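Local coordinates for alkylpurine DNA glycosylase AlkC (Pseudomonas fluorescens, PDB 5VHV), which excises alkylated purine bases from damaged DNA, starting base excision repair, and does so without flipping the damaged nucleotide out of the helix, at residues Gly153-Leu158 and Leu197-Lys202; Pro262-Leu267 and Glu356-Ala361; Leu63-Thr68 and His90-Tyr95; Lys250-Ile255 and Glu278-Ala283. All blocks are in the same frame, centred on the assembly; numbering follows the deposited sequence.

Contact 1: Gly153-Leu158 and Leu197-Lys202. With nucleotides of chain C.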
# COMPACT_ATOMS: atom_id res chain seq x y z
N GLY A 153 8.84 -6.35 -0.62
CA GLY A 153 9.90 -5.91 -1.51
C GLY A 153 9.75 -6.40 -2.93
O GLY A 153 10.28 -5.78 -3.85
N SER A 154 9.05 -7.52 -3.11
CA SER A 154 8.88 -8.12 -4.42
C SER A 154 7.59 -7.67 -5.10
O SER A 154 7.28 -8.16 -6.18
CB SER A 154 8.91 -9.65 -4.29
OG SER A 154 7.84 -10.16 -3.50
N ARG A 155 6.85 -6.75 -4.48
CA ARG A 155 5.57 -6.32 -5.03
C ARG A 155 5.73 -5.79 -6.45
O ARG A 155 6.68 -5.04 -6.73
CB ARG A 155 4.96 -5.21 -4.18
CG ARG A 155 4.22 -5.72 -2.98
CD ARG A 155 3.70 -4.56 -2.14
NE ARG A 155 2.71 -3.76 -2.86
CZ ARG A 155 1.94 -2.83 -2.30
NH1 ARG A 155 2.08 -2.53 -1.02
NH2 ARG A 155 1.02 -2.20 -3.03
N PRO A 156 4.79 -6.09 -7.35
CA PRO A 156 4.85 -5.44 -8.67
C PRO A 156 4.84 -3.92 -8.58
O PRO A 156 5.58 -3.25 -9.32
CB PRO A 156 3.59 -5.97 -9.37
CG PRO A 156 3.17 -7.18 -8.63
CD PRO A 156 3.70 -7.07 -7.24
N ARG A 157 3.98 -3.36 -7.74
CA ARG A 157 3.66 -1.93 -7.74
C ARG A 157 3.76 -1.34 -6.32
O ARG A 157 2.80 -0.78 -5.79
CB ARG A 157 2.27 -1.68 -8.28
CG ARG A 157 2.12 -2.09 -9.72
CD ARG A 157 0.70 -1.87 -10.13
NE ARG A 157 0.44 -2.28 -11.50
CZ ARG A 157 -0.39 -1.65 -12.31
NH1 ARG A 157 -1.02 -0.56 -11.92
NH2 ARG A 157 -0.57 -2.10 -13.54
N LEU A 158 4.94 -1.44 -5.74
CA LEU A 158 5.16 -0.86 -4.41
C LEU A 158 5.10 0.67 -4.47
O LEU A 158 5.82 1.28 -5.28
CB LEU A 158 6.53 -1.30 -3.89
CG LEU A 158 6.84 -0.80 -2.47
CD1 LEU A 158 5.99 -1.51 -1.41
CD2 LEU A 158 8.32 -0.98 -2.15
N LEU A 197 -0.94 -9.28 -3.74
CA LEU A 197 -1.96 -9.88 -4.59
C LEU A 197 -2.85 -8.83 -5.26
O LEU A 197 -3.17 -8.94 -6.44
CB LEU A 197 -2.79 -10.87 -3.78
CG LEU A 197 -2.07 -12.18 -3.45
CD1 LEU A 197 -2.81 -12.91 -2.34
CD2 LEU A 197 -1.93 -13.06 -4.66
N ASN A 198 -3.28 -7.80 -4.51
CA ASN A 198 -4.05 -6.72 -5.13
C ASN A 198 -3.27 -6.06 -6.26
O ASN A 198 -3.83 -5.79 -7.33
CB ASN A 198 -4.46 -5.71 -4.05
CG ASN A 198 -5.27 -4.57 -4.59
OD1 ASN A 198 -6.33 -4.78 -5.18
ND2 ASN A 198 -4.81 -3.36 -4.37
N ASP A 199 -1.97 -5.82 -6.08
CA ASP A 199 -1.13 -5.35 -7.20
C ASP A 199 -1.30 -6.25 -8.43
O ASP A 199 -1.40 -5.78 -9.56
CB ASP A 199 0.36 -5.35 -6.84
CG ASP A 199 0.79 -4.25 -5.88
OD1 ASP A 199 0.00 -3.39 -5.42
OD2 ASP A 199 2.00 -4.26 -5.60
N ILE A 200 -1.23 -7.57 -8.23
CA ILE A 200 -1.30 -8.49 -9.36
C ILE A 200 -2.64 -8.36 -10.06
O ILE A 200 -2.72 -8.50 -11.28
CB ILE A 200 -1.06 -9.94 -8.90
CG1 ILE A 200 0.33 -10.07 -8.27
CG2 ILE A 200 -1.19 -10.92 -10.07
CD1 ILE A 200 0.58 -11.44 -7.64
N THR A 201 -3.71 -8.08 -9.30
CA THR A 201 -5.01 -8.03 -9.94
C THR A 201 -5.09 -6.90 -10.95
O THR A 201 -5.99 -6.92 -11.81
CB THR A 201 -6.19 -7.88 -8.95
OG1 THR A 201 -6.19 -6.60 -8.31
CG2 THR A 201 -6.23 -8.99 -7.92
N LYS A 202 -4.18 -5.91 -10.88
CA LYS A 202 -4.21 -4.82 -11.85
C LYS A 202 -3.80 -5.29 -13.24
O LYS A 202 -4.19 -4.68 -14.24
CB LYS A 202 -3.29 -3.67 -11.41
CG LYS A 202 -3.58 -3.14 -9.98
CD LYS A 202 -5.06 -2.98 -9.66
CE LYS A 202 -5.28 -2.46 -8.23
NZ LYS A 202 -4.61 -1.14 -8.05
P DA C 6 -5.13 0.77 -5.00
OP1 DA C 6 -4.90 -0.67 -5.36
OP2 DA C 6 -6.41 1.21 -4.42
O5' DA C 6 -4.01 1.31 -4.01
C5' DA C 6 -2.66 0.86 -4.15
C4' DA C 6 -1.76 1.66 -3.23
O4' DA C 6 -1.77 3.05 -3.64
C3' DA C 6 -2.19 1.65 -1.75
O3' DA C 6 -1.17 1.09 -0.92
C2' DA C 6 -2.41 3.11 -1.42
C1' DA C 6 -1.61 3.82 -2.48
N9 DA C 6 -2.04 5.19 -2.69
C8 DA C 6 -3.31 5.65 -2.86
N7 DA C 6 -3.38 6.96 -2.96
C5 DA C 6 -2.07 7.37 -2.81
C6 DA C 6 -1.47 8.64 -2.79
N6 DA C 6 -2.16 9.79 -2.94
N1 DA C 6 -0.13 8.69 -2.63
C2 DA C 6 0.55 7.55 -2.49
N3 DA C 6 0.09 6.30 -2.47
C4 DA C 6 -1.24 6.28 -2.64
O HOH W 1 0.24 0.02 -5.77
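R155 and D199 form the tight centre of this contact. The guanidinium grips the carboxylate side-on, NE reaching OD2 of D199 at 2.9 Å and NH2 reaching OD1 of D199 at 2.9 Å; the two planes stand 43° apart, so the pair is twisted rather than flat. The backbone N of R157 also donates to OD2 of D199 (3.1 Å), from the opposite face of the carboxylate to R155 NE. OD2 thus holds two N-H groups, and D199 is fixed against rotation. P156 packs beside it, CG 3.8 Å from D199 CB, with I200 CG1 behind.

The looser side lies around R157 and K202, both partly exposed. CB of K202 sits over the centre of the R157 guanidinium, while that guanidinium is salt-bridged to D203. Bends at the second and fourth torsions of the lysine bring K202 NZ to 2.7 Å from OP1 of DA6 of chain C, an oxygen that N198 ND2 also binds.

R155 NH2 further donates to a modified base of the bound DNA, and NH1 pairs with E152. D199 is therefore a second-shell anchor that holds the R155 guanidinium where its NH2 can reach the DNA, while N198 and K202 hold the backbone phosphate.

Contact 2: Pro262-Leu267 and Glu356-Ala361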
# COMPACT_ATOMS: atom_id res chain seq x y z
N PRO A 262 -28.04 17.57 -0.38
CA PRO A 262 -28.95 18.40 -1.18
C PRO A 262 -28.80 18.12 -2.66
O PRO A 262 -27.80 17.56 -3.09
CB PRO A 262 -28.50 19.84 -0.89
CG PRO A 262 -27.49 19.75 0.25
CD PRO A 262 -26.93 18.36 0.19
N ALA A 263 -29.79 18.54 -3.45
CA ALA A 263 -29.73 18.33 -4.90
C ALA A 263 -28.65 19.18 -5.55
O ALA A 263 -28.14 18.83 -6.62
CB ALA A 263 -31.09 18.66 -5.50
N VAL A 264 -28.30 20.31 -4.94
CA VAL A 264 -27.32 21.25 -5.47
C VAL A 264 -26.43 21.72 -4.33
O VAL A 264 -26.94 22.16 -3.29
CB VAL A 264 -28.00 22.46 -6.14
CG1 VAL A 264 -26.96 23.32 -6.85
CG2 VAL A 264 -29.09 22.01 -7.10
N ILE A 265 -25.11 21.63 -4.52
CA ILE A 265 -24.16 22.03 -3.50
C ILE A 265 -23.11 22.96 -4.10
O ILE A 265 -22.84 22.95 -5.30
CB ILE A 265 -23.44 20.83 -2.83
CG1 ILE A 265 -22.74 19.96 -3.87
CG2 ILE A 265 -24.41 20.03 -2.00
CD1 ILE A 265 -21.58 19.15 -3.26
N ASN A 266 -22.52 23.78 -3.23
CA ASN A 266 -21.25 24.43 -3.53
C ASN A 266 -20.11 23.53 -3.10
O ASN A 266 -20.24 22.71 -2.18
CB ASN A 266 -21.13 25.77 -2.82
CG ASN A 266 -22.23 26.72 -3.19
OD1 ASN A 266 -22.55 26.88 -4.36
ND2 ASN A 266 -22.84 27.34 -2.19
N LEU A 267 -18.97 23.69 -3.76
CA LEU A 267 -17.77 23.00 -3.34
C LEU A 267 -17.49 23.32 -1.88
O LEU A 267 -17.59 24.47 -1.45
CB LEU A 267 -16.61 23.42 -4.24
CG LEU A 267 -15.38 22.53 -4.38
CD1 LEU A 267 -15.75 21.10 -4.67
CD2 LEU A 267 -14.48 23.07 -5.49
N GLU A 356 -28.66 12.00 -8.40
CA GLU A 356 -27.79 13.04 -8.94
C GLU A 356 -27.61 14.15 -7.92
O GLU A 356 -28.51 14.43 -7.13
CB GLU A 356 -28.35 13.67 -10.23
CG GLU A 356 -28.67 12.70 -11.34
CD GLU A 356 -29.97 11.97 -11.13
OE1 GLU A 356 -31.00 12.63 -10.86
OE2 GLU A 356 -29.96 10.72 -11.21
N PHE A 357 -26.46 14.80 -7.98
CA PHE A 357 -26.32 16.12 -7.37
C PHE A 357 -25.58 17.02 -8.34
O PHE A 357 -24.75 16.57 -9.13
CB PHE A 357 -25.61 16.06 -6.01
CG PHE A 357 -24.15 15.66 -6.07
CD1 PHE A 357 -23.77 14.33 -6.01
CD2 PHE A 357 -23.15 16.63 -6.11
CE1 PHE A 357 -22.43 13.97 -6.03
CE2 PHE A 357 -21.83 16.28 -6.11
CZ PHE A 357 -21.46 14.94 -6.07
N GLU A 358 -25.89 18.31 -8.26
CA GLU A 358 -25.24 19.32 -9.07
C GLU A 358 -24.20 20.05 -8.24
O GLU A 358 -24.51 20.52 -7.14
CB GLU A 358 -26.26 20.33 -9.60
CG GLU A 358 -25.67 21.36 -10.54
CD GLU A 358 -25.56 20.88 -11.99
OE1 GLU A 358 -26.14 19.82 -12.35
OE2 GLU A 358 -24.90 21.59 -12.77
N LEU A 359 -22.99 20.13 -8.76
CA LEU A 359 -21.92 20.92 -8.14
C LEU A 359 -21.87 22.26 -8.86
O LEU A 359 -21.73 22.31 -10.09
CB LEU A 359 -20.58 20.19 -8.23
CG LEU A 359 -19.36 20.91 -7.67
CD1 LEU A 359 -19.57 21.26 -6.21
CD2 LEU A 359 -18.11 20.02 -7.83
N ARG A 360 -22.03 23.35 -8.10
CA ARG A 360 -22.18 24.67 -8.70
C ARG A 360 -20.83 25.20 -9.17
O ARG A 360 -19.79 24.86 -8.62
CB ARG A 360 -22.79 25.67 -7.71
CG ARG A 360 -24.30 25.63 -7.58
CD ARG A 360 -24.81 26.91 -6.93
NE ARG A 360 -26.15 26.76 -6.38
CZ ARG A 360 -26.42 26.30 -5.15
NH1 ARG A 360 -25.44 25.94 -4.33
NH2 ARG A 360 -27.67 26.20 -4.75
N ALA A 361 -20.87 26.06 -10.20
CA ALA A 361 -19.66 26.72 -10.67
C ALA A 361 -19.20 27.79 -9.68
O ALA A 361 -20.02 28.42 -9.01
CB ALA A 361 -19.88 27.33 -12.03
O HOH W 2 -28.52 24.66 -2.29
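V264 pairs with E358 and I265 with L359 in parallel register, through backbone hydrogen bonds that run from E358 to A263 and I265, and from I265 to E358 and R360. E358 N donates to A263 O (2.8 Å), I265 N to E358 O (2.9 Å) and R360 N to I265 O (2.9 Å). I265 thus bonds to the residues flanking L359, as a parallel bridge requires. Two CA-H...O contacts, from F357 CA to A263 O and from V264 CA to E358 O, supplement them.

The polar side-chain contacts centre on R360. Its NH1 donates to OD1 of N266 at 3.0 Å, arriving 60° out of the amide plane. NH2 donates to a water, which in turn donates to V264 O and lies in the guanidinium plane. With CG anti to its carbonyl carbon (chi1 -82°), the extended R360 chain runs across V264 at about a right angle, and V264 CG1 stands 3.4 Å above the centre of the guanidinium.

Apolar contacts occupy the other face of the sheet. I265 CG1 approaches F357 CD2 at 4.0 Å, and I265 CD1 meets L359 CD1. Beyond the strand, L267 CD1 touches L359 CD2 at 4.1 Å.

Within the mixed sheet, strand 350-359 lies between 253-265 and 339-347. F357 stacks on H341 of the latter and also touches I271 of strand 270-279, which flanks 253-265 on its far side; H336, in a loop, touches both L267 and L359.

Contact 3: Leu63-Thr68 and His90-Tyr95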
# COMPACT_ATOMS: atom_id res chain seq x y z
N LEU A 63 36.66 4.68 4.92
CA LEU A 63 36.73 3.24 5.12
C LEU A 63 36.11 2.54 3.93
O LEU A 63 35.34 3.13 3.16
CB LEU A 63 36.01 2.83 6.41
CG LEU A 63 36.46 3.55 7.69
CD1 LEU A 63 35.60 3.12 8.86
CD2 LEU A 63 37.93 3.30 7.98
N ASP A 64 36.44 1.26 3.77
CA ASP A 64 35.85 0.51 2.68
C ASP A 64 34.43 0.07 3.03
O ASP A 64 33.88 0.41 4.08
CB ASP A 64 36.75 -0.67 2.30
CG ASP A 64 36.84 -1.73 3.39
OD1 ASP A 64 36.02 -1.77 4.33
OD2 ASP A 64 37.77 -2.56 3.28
N TYR A 65 33.82 -0.68 2.11
CA TYR A 65 32.42 -1.04 2.29
C TYR A 65 32.20 -1.96 3.48
O TYR A 65 31.35 -1.64 4.34
CB TYR A 65 31.88 -1.62 0.98
CG TYR A 65 30.45 -2.09 1.04
CD1 TYR A 65 29.42 -1.17 1.14
CD2 TYR A 65 30.13 -3.44 1.01
CE1 TYR A 65 28.10 -1.59 1.21
CE2 TYR A 65 28.82 -3.86 1.07
CZ TYR A 65 27.81 -2.94 1.16
OH TYR A 65 26.48 -3.35 1.24
N PRO A 66 32.89 -3.09 3.62
CA PRO A 66 32.68 -3.92 4.82
C PRO A 66 32.94 -3.17 6.12
O PRO A 66 32.19 -3.34 7.09
CB PRO A 66 33.66 -5.08 4.63
CG PRO A 66 33.95 -5.12 3.16
CD PRO A 66 33.89 -3.69 2.70
N GLN A 67 33.98 -2.34 6.17
CA GLN A 67 34.27 -1.58 7.38
C GLN A 67 33.17 -0.58 7.69
O GLN A 67 32.77 -0.41 8.85
CB GLN A 67 35.61 -0.85 7.24
CG GLN A 67 36.84 -1.75 7.14
CD GLN A 67 38.10 -0.97 6.77
OE1 GLN A 67 38.06 -0.00 5.99
NE2 GLN A 67 39.23 -1.38 7.33
N THR A 68 32.66 0.10 6.67
CA THR A 68 31.56 1.03 6.90
C THR A 68 30.32 0.28 7.37
O THR A 68 29.61 0.74 8.27
CB THR A 68 31.27 1.86 5.64
OG1 THR A 68 32.46 2.58 5.26
CG2 THR A 68 30.16 2.85 5.89
N HIS A 90 19.42 1.92 2.10
CA HIS A 90 19.78 2.67 0.91
C HIS A 90 21.29 2.63 0.67
O HIS A 90 21.73 2.48 -0.48
CB HIS A 90 19.33 4.12 1.00
CG HIS A 90 19.53 4.88 -0.27
ND1 HIS A 90 18.71 4.74 -1.37
CD2 HIS A 90 20.52 5.73 -0.64
CE1 HIS A 90 19.17 5.50 -2.35
NE2 HIS A 90 20.26 6.11 -1.93
N TYR A 91 22.08 2.75 1.74
CA TYR A 91 23.53 2.67 1.60
C TYR A 91 23.93 1.33 1.00
O TYR A 91 24.79 1.25 0.12
CB TYR A 91 24.17 2.91 2.98
CG TYR A 91 25.68 2.90 2.94
CD1 TYR A 91 26.36 1.71 2.91
CD2 TYR A 91 26.43 4.09 2.93
CE1 TYR A 91 27.72 1.66 2.84
CE2 TYR A 91 27.80 4.05 2.86
CZ TYR A 91 28.44 2.83 2.82
OH TYR A 91 29.81 2.73 2.73
N VAL A 92 23.28 0.25 1.43
CA VAL A 92 23.60 -1.08 0.92
C VAL A 92 23.27 -1.18 -0.57
O VAL A 92 24.04 -1.73 -1.37
CB VAL A 92 22.84 -2.14 1.74
CG1 VAL A 92 22.97 -3.51 1.09
CG2 VAL A 92 23.33 -2.16 3.17
N ALA A 93 22.09 -0.70 -0.97
CA ALA A 93 21.72 -0.76 -2.38
C ALA A 93 22.64 0.11 -3.24
O ALA A 93 22.92 -0.24 -4.40
CB ALA A 93 20.28 -0.32 -2.56
N SER A 94 23.12 1.22 -2.69
CA SER A 94 23.96 2.14 -3.44
C SER A 94 25.37 1.59 -3.65
O SER A 94 25.92 1.67 -4.75
CB SER A 94 24.04 3.50 -2.73
OG SER A 94 22.77 4.16 -2.69
N TYR A 95 25.97 1.04 -2.59
CA TYR A 95 27.40 0.75 -2.58
C TYR A 95 27.73 -0.73 -2.45
O TYR A 95 28.91 -1.10 -2.51
CB TYR A 95 28.08 1.55 -1.44
CG TYR A 95 27.69 3.02 -1.52
CD1 TYR A 95 28.01 3.78 -2.65
CD2 TYR A 95 26.97 3.61 -0.52
CE1 TYR A 95 27.62 5.12 -2.75
CE2 TYR A 95 26.57 4.96 -0.61
CZ TYR A 95 26.90 5.70 -1.72
OH TYR A 95 26.47 7.00 -1.78
O HOH W 3 31.50 4.51 3.33
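The Y65 ring carries the backbone O of Y95 over one face, 3.7 Å above its plane and offset toward the rim, while its CE1 approaches CE1 of Y91 at 3.7 Å. The two side chains slide past each other in opposite directions. The Y91 ring has CD2 of Y95 over the centre of one face, within its own helix, and a water in its plane at the hydroxyl end. The Y95 ring in turn takes CB of S94 over one face and stacks with H58 in helix 46-60.

Both Y65 and Y91 swing CG anti to the backbone N (chi1 177° and -178°), which sends each ring across toward the other helix. The hydroxyl of Y65 ends against V92, with OH 3.5 Å from CG1 of V92, and is hydrogen-bonded to S103 of helix 100-110. Y91 OH lies 3.2 Å from CG2 of T68, whose side chain crosses the tyrosine at about a right angle. The water beside Y91 OH donates to T68 OG1 (2.9 Å), so these two hydroxyls are linked through solvent; T68 OG1 itself donates to D64 O.

At the start of helix 65-75, D64 OD1 accepts from Q67 N (2.8 Å), and Q67 OE1 accepts from D64 N. This reciprocal pair is a capping box, placed where helix 65-75 begins beside the C-terminal end of helix 87-95. Next to it, tyrosine side chains pack the one helix on the other, as in the HEAT-like helical repeat fold of this DNA glycosylase family.

Contact 4: Lys250-Ile255 and Glu278-Ala283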
# COMPACT_ATOMS: atom_id res chain seq x y z
N LYS A 250 -27.04 -12.67 -7.39
CA LYS A 250 -27.82 -11.45 -7.53
C LYS A 250 -28.61 -11.22 -6.25
O LYS A 250 -29.15 -12.16 -5.64
CB LYS A 250 -28.76 -11.55 -8.73
CG LYS A 250 -28.01 -11.64 -10.07
CD LYS A 250 -28.50 -10.65 -11.12
CE LYS A 250 -29.43 -11.31 -12.12
NZ LYS A 250 -29.96 -10.33 -13.11
N ALA A 251 -28.66 -9.97 -5.82
CA ALA A 251 -29.33 -9.65 -4.57
C ALA A 251 -30.83 -9.75 -4.75
O ALA A 251 -31.38 -9.20 -5.70
CB ALA A 251 -28.94 -8.24 -4.11
N GLU A 252 -31.48 -10.48 -3.84
CA GLU A 252 -32.94 -10.59 -3.84
C GLU A 252 -33.46 -9.52 -2.90
O GLU A 252 -33.76 -9.76 -1.73
CB GLU A 252 -33.36 -12.00 -3.43
CG GLU A 252 -32.92 -13.09 -4.40
CD GLU A 252 -33.50 -12.92 -5.79
OE1 GLU A 252 -34.58 -12.30 -5.92
OE2 GLU A 252 -32.88 -13.40 -6.76
N VAL A 253 -33.55 -8.30 -3.43
CA VAL A 253 -33.89 -7.12 -2.63
C VAL A 253 -34.63 -6.12 -3.50
O VAL A 253 -34.53 -6.14 -4.73
CB VAL A 253 -32.64 -6.43 -2.03
CG1 VAL A 253 -31.84 -7.39 -1.14
CG2 VAL A 253 -31.76 -5.85 -3.13
N LYS A 254 -35.36 -5.23 -2.85
CA LYS A 254 -35.89 -4.02 -3.45
C LYS A 254 -35.22 -2.82 -2.79
O LYS A 254 -34.89 -2.87 -1.60
CB LYS A 254 -37.41 -3.92 -3.29
CG LYS A 254 -38.17 -4.96 -4.10
CD LYS A 254 -39.68 -4.75 -4.06
CE LYS A 254 -40.27 -5.06 -2.69
NZ LYS A 254 -41.73 -5.37 -2.77
N ILE A 255 -34.99 -1.76 -3.55
CA ILE A 255 -34.39 -0.54 -3.03
C ILE A 255 -35.48 0.53 -2.93
O ILE A 255 -36.29 0.68 -3.86
CB ILE A 255 -33.22 -0.07 -3.91
CG1 ILE A 255 -32.53 1.15 -3.30
CG2 ILE A 255 -33.67 0.22 -5.34
CD1 ILE A 255 -31.18 1.44 -3.93
N GLU A 278 -34.78 -3.77 1.03
CA GLU A 278 -35.75 -4.71 1.57
C GLU A 278 -35.49 -6.08 0.96
O GLU A 278 -35.55 -6.25 -0.26
CB GLU A 278 -37.17 -4.27 1.26
CG GLU A 278 -38.24 -5.26 1.76
CD GLU A 278 -39.57 -5.11 1.06
OE1 GLU A 278 -40.39 -6.05 1.13
OE2 GLU A 278 -39.79 -4.06 0.42
N SER A 279 -35.22 -7.07 1.81
CA SER A 279 -35.08 -8.43 1.33
C SER A 279 -36.41 -8.95 0.81
O SER A 279 -37.47 -8.73 1.40
CB SER A 279 -34.58 -9.35 2.43
OG SER A 279 -34.77 -10.71 2.06
N THR A 280 -36.34 -9.64 -0.32
CA THR A 280 -37.48 -10.38 -0.85
C THR A 280 -37.24 -11.88 -0.82
O THR A 280 -37.95 -12.63 -1.48
CB THR A 280 -37.78 -9.92 -2.28
OG1 THR A 280 -36.67 -10.26 -3.11
CG2 THR A 280 -37.99 -8.41 -2.34
N ALA A 281 -36.23 -12.32 -0.05
CA ALA A 281 -35.80 -13.71 -0.03
C ALA A 281 -36.29 -14.43 1.22
O ALA A 281 -36.48 -13.81 2.27
CB ALA A 281 -34.27 -13.79 -0.08
N PRO A 282 -36.45 -15.76 1.14
CA PRO A 282 -36.90 -16.54 2.30
C PRO A 282 -35.81 -16.88 3.30
O PRO A 282 -36.11 -17.48 4.33
CB PRO A 282 -37.46 -17.82 1.65
CG PRO A 282 -36.66 -17.99 0.42
CD PRO A 282 -36.33 -16.59 -0.07
N ALA A 283 -34.56 -16.52 3.03
CA ALA A 283 -33.45 -16.80 3.92
C ALA A 283 -32.50 -15.61 3.92
O ALA A 283 -32.56 -14.76 3.03
CB ALA A 283 -32.70 -18.07 3.49
O HOH W 4 -36.78 -12.84 -4.13
O HOH W 5 -36.50 -8.77 -5.56
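This contact is the end, away from the turn, of the beta hairpin of strands 253-265 and 270-279. V253 faces S279 as a non-hydrogen-bonded antiparallel pair, and K254 faces E278 as a hydrogen-bonded one. In the latter, K254 N donates to E278 O (2.8 Å) and E278 N donates to K254 O (2.8 Å). One step further out, T280 N donates almost straight to E252 O (2.9 Å, 178° at the hydrogen), although it arrives from above the carbonyl plane.

On the face bearing K254 and E278, the two side chains run side by side. E278 is extended, and its OE2 lies 3.3 Å from CE of K254; the charged ends form only a long salt bridge, while OE2 is hydrogen-bonded to H256. CG2 of T280 packs across the lysine at CG. The other face, with V253 and S279, turns inward, and both residues touch Q285 of strand 285-294 and L314 of strand 305-314. Here S279 OG accepts from A281 N, two residues on, in an ST turn that bends the chain as it leaves the strand.

Beyond the paired residues, E252 CB meets A281 CB. The edge of the contact is bridged by solvent: one water donates to both E252 OE1 and T280 O and also meets T280 OG1, and a second water binds T280 OG1 at 2.9 Å and makes a weak bond to V253 O.

Overall arrangement
Contacts 1 and 3 are buried and lie in the helical part of the chain; contact 2 is partly buried and contact 4 is a surface contact, both in the beta sheet. These last two share strand 253-265, pairing it near one end with 350-359 in parallel and near the other with 270-279 in antiparallel fashion, their centres about 32 Å apart. Backbone bonds dominate both, whereas contact 1 is built on charged side chains and contact 3 on aromatic packing with a bridging water. Among the four, contact 1 lies nearest the chain's centre and touches the DNA; contacts 3 and 4 sit on opposite sides of that centre, their centres about 64 Å apart.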